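Local coordinates for hypothetical protein Aq_1549 (Aquifex aeolicus, PDB 2E8F) that is an OsmC-family peroxiredoxin that probably reduces peroxides, perhaps organic hydroperoxides, through a pair of reactive cysteines, at residues A97-V102 / I124-K129. Sequence-based numbering, arbitrary orientation.
Sequences ALEQAV and ISWEVK
Glu99 crosses the indole of Trp126 obliquely: its CA stands over one face, offset toward the rim and 4.1 Å from the centroid of the five-membered ring, in a CH-pi contact. The extended side chain then descends past the rim of the six-membered ring. CG reaches Trp126 CZ2 at 3.4 Å, and OE2 comes down beside the same CZ2 at 3.4 Å, with the carboxylate plane turned 44° from the ring. Glutamate suits this border position because its methylenes pack against the aromatic rim while OE2 keeps a weak, long ion pair with Lys103. Trp126 holds its CG between the backbone N and the carbonyl carbon (chi1 59°), a setting that presents one ring face to the helix at Glu99. Tryptophan offers both a wide apolar surface and an N-H: NE1 donates a hydrogen bond to Glu95, one turn before Glu99, which fixes how the ring is turned.

One helical turn apart, Leu98 and Val102 put branched apolar side chains against the strand. The longer leucine reaches its main chain, CD2 lying 3.4 Å from Glu127 O, and fits between Trp126 CB (3.8 Å) and Val128 CG1 (3.6 Å). The shorter valine sits close, CG1 meeting Ile124 CG2 at 3.6 Å and approaching Trp126 CE3 obliquely. A glycine in place of Trp126 would probably leave Glu95 without its indole partner and strip Leu98, Glu99 and Val102 of the surface they share.

Alternation along the strand turns Ile124, Trp126 and Val128 to the helix, whereas Glu127 points away and pairs with Lys86. No hydrogen bond joins the segments, whose axes come within 8.7 Å and run roughly antiparallel at 147°. In this alpha+beta OsmC fold, helix 95-109 packs on strand 121-130, hydrogen-bonded to parallel strand 80-90, while Leu98 and Ala101 also touch Val50 of helix 34-56.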
loop_
_atom_site.group_PDB
_atom_site.type_symbol
_atom_site.label_atom_id
_atom_site.label_comp_id
_atom_site.label_asym_id
_atom_site.label_seq_id
_atom_site.Cartn_x
_atom_site.Cartn_y
_atom_site.Cartn_z
ATOM N N ALA A 97 -24.679 -12.860 2.067
ATOM C CA ALA A 97 -24.437 -11.436 2.260
ATOM C C ALA A 97 -22.939 -11.161 2.174
ATOM O O ALA A 97 -22.515 -10.195 1.535
ATOM C CB ALA A 97 -24.975 -10.985 3.614
ATOM N N LEU A 98 -22.139 -12.010 2.816
ATOM C CA LEU A 98 -20.690 -11.840 2.786
ATOM C C LEU A 98 -20.192 -11.992 1.352
ATOM O O LEU A 98 -19.372 -11.204 0.887
ATOM C CB LEU A 98 -19.998 -12.861 3.698
ATOM C CG LEU A 98 -18.469 -12.757 3.748
ATOM C CD1 LEU A 98 -18.068 -11.352 4.189
ATOM C CD2 LEU A 98 -17.901 -13.796 4.708
ATOM N N GLU A 99 -20.691 -13.001 0.641
ATOM C CA GLU A 99 -20.278 -13.195 -0.747
ATOM C C GLU A 99 -20.567 -11.939 -1.579
ATOM O O GLU A 99 -19.721 -11.490 -2.356
ATOM C CB GLU A 99 -20.999 -14.400 -1.360
ATOM C CG GLU A 99 -20.795 -14.528 -2.866
ATOM C CD GLU A 99 -21.360 -15.818 -3.430
ATOM O OE1 GLU A 99 -22.448 -16.236 -2.987
ATOM O OE2 GLU A 99 -20.723 -16.408 -4.324
ATOM N N GLN A 100 -21.764 -11.378 -1.420
ATOM C CA GLN A 100 -22.144 -10.167 -2.149
ATOM C C GLN A 100 -21.218 -9.000 -1.821
ATOM O O GLN A 100 -20.814 -8.250 -2.708
ATOM C CB GLN A 100 -23.571 -9.747 -1.800
ATOM C CG GLN A 100 -24.668 -10.612 -2.391
ATOM C CD GLN A 100 -26.046 -10.061 -2.078
ATOM O OE1 GLN A 100 -26.332 -8.891 -2.346
ATOM N NE2 GLN A 100 -26.909 -10.899 -1.509
ATOM N N ALA A 101 -20.904 -8.839 -0.539
ATOM C CA ALA A 101 -20.037 -7.752 -0.094
ATOM C C ALA A 101 -18.631 -7.897 -0.669
ATOM O O ALA A 101 -18.046 -6.927 -1.153
ATOM C CB ALA A 101 -19.979 -7.725 1.422
ATOM N N VAL A 102 -18.095 -9.111 -0.616
ATOM C CA VAL A 102 -16.757 -9.374 -1.136
ATOM C C VAL A 102 -16.695 -9.174 -2.645
ATOM O O VAL A 102 -15.737 -8.603 -3.167
ATOM C CB VAL A 102 -16.304 -10.810 -0.794
ATOM C CG1 VAL A 102 -15.024 -11.150 -1.540
ATOM C CG2 VAL A 102 -16.074 -10.934 0.705
ATOM N N ILE A 124 -9.561 -15.301 -4.170
ATOM C CA ILE A 124 -10.425 -14.826 -3.099
ATOM C C ILE A 124 -11.296 -15.925 -2.508
ATOM O O ILE A 124 -11.803 -16.786 -3.229
ATOM C CB ILE A 124 -11.331 -13.696 -3.618
ATOM C CG1 ILE A 124 -10.463 -12.570 -4.186
ATOM C CG2 ILE A 124 -12.223 -13.178 -2.506
ATOM C CD1 ILE A 124 -11.250 -11.468 -4.857
ATOM N N SER A 125 -11.460 -15.894 -1.190
ATOM C CA SER A 125 -12.292 -16.871 -0.499
ATOM C C SER A 125 -12.910 -16.201 0.715
ATOM O O SER A 125 -12.425 -15.172 1.178
ATOM C CB SER A 125 -11.463 -18.077 -0.054
ATOM O OG SER A 125 -10.506 -17.713 0.923
ATOM N N TRP A 126 -13.985 -16.779 1.231
ATOM C CA TRP A 126 -14.640 -16.198 2.391
ATOM C C TRP A 126 -15.392 -17.261 3.172
ATOM O O TRP A 126 -15.658 -18.351 2.664
ATOM C CB TRP A 126 -15.602 -15.091 1.947
ATOM C CG TRP A 126 -16.656 -15.573 1.006
ATOM C CD1 TRP A 126 -17.865 -16.115 1.335
ATOM C CD2 TRP A 126 -16.565 -15.631 -0.423
ATOM N NE1 TRP A 126 -18.534 -16.509 0.198
ATOM C CE2 TRP A 126 -17.757 -16.224 -0.894
ATOM C CE3 TRP A 126 -15.591 -15.242 -1.351
ATOM C CZ2 TRP A 126 -18.002 -16.437 -2.256
ATOM C CZ3 TRP A 126 -15.834 -15.453 -2.708
ATOM C CH2 TRP A 126 -17.033 -16.046 -3.144
ATOM N N GLU A 127 -15.715 -16.943 4.417
ATOM C CA GLU A 127 -16.451 -17.867 5.260
ATOM C C GLU A 127 -17.065 -17.102 6.411
ATOM O O GLU A 127 -16.547 -16.068 6.833
ATOM C CB GLU A 127 -15.528 -18.959 5.806
ATOM C CG GLU A 127 -14.505 -18.466 6.813
ATOM C CD GLU A 127 -13.685 -19.599 7.406
ATOM O OE1 GLU A 127 -13.008 -20.310 6.637
ATOM O OE2 GLU A 127 -13.715 -19.776 8.642
ATOM N N VAL A 128 -18.182 -17.607 6.914
ATOM C CA VAL A 128 -18.839 -16.962 8.029
ATOM C C VAL A 128 -18.793 -17.866 9.247
ATOM O O VAL A 128 -18.772 -19.092 9.135
ATOM C CB VAL A 128 -20.316 -16.640 7.711
ATOM C CG1 VAL A 128 -20.403 -15.724 6.508
ATOM C CG2 VAL A 128 -21.085 -17.925 7.457
ATOM N N LYS A 129 -18.748 -17.241 10.411
ATOM C CA LYS A 129 -18.751 -17.950 11.674
ATOM C C LYS A 129 -19.953 -17.362 12.380
ATOM O O LYS A 129 -19.921 -16.213 12.820
ATOM C CB LYS A 129 -17.470 -17.667 12.460
ATOM C CG LYS A 129 -16.312 -18.579 12.095
ATOM C CD LYS A 129 -16.575 -20.004 12.569
ATOM C CE LYS A 129 -15.430 -20.940 12.213
ATOM N NZ LYS A 129 -15.647 -22.312 12.761
#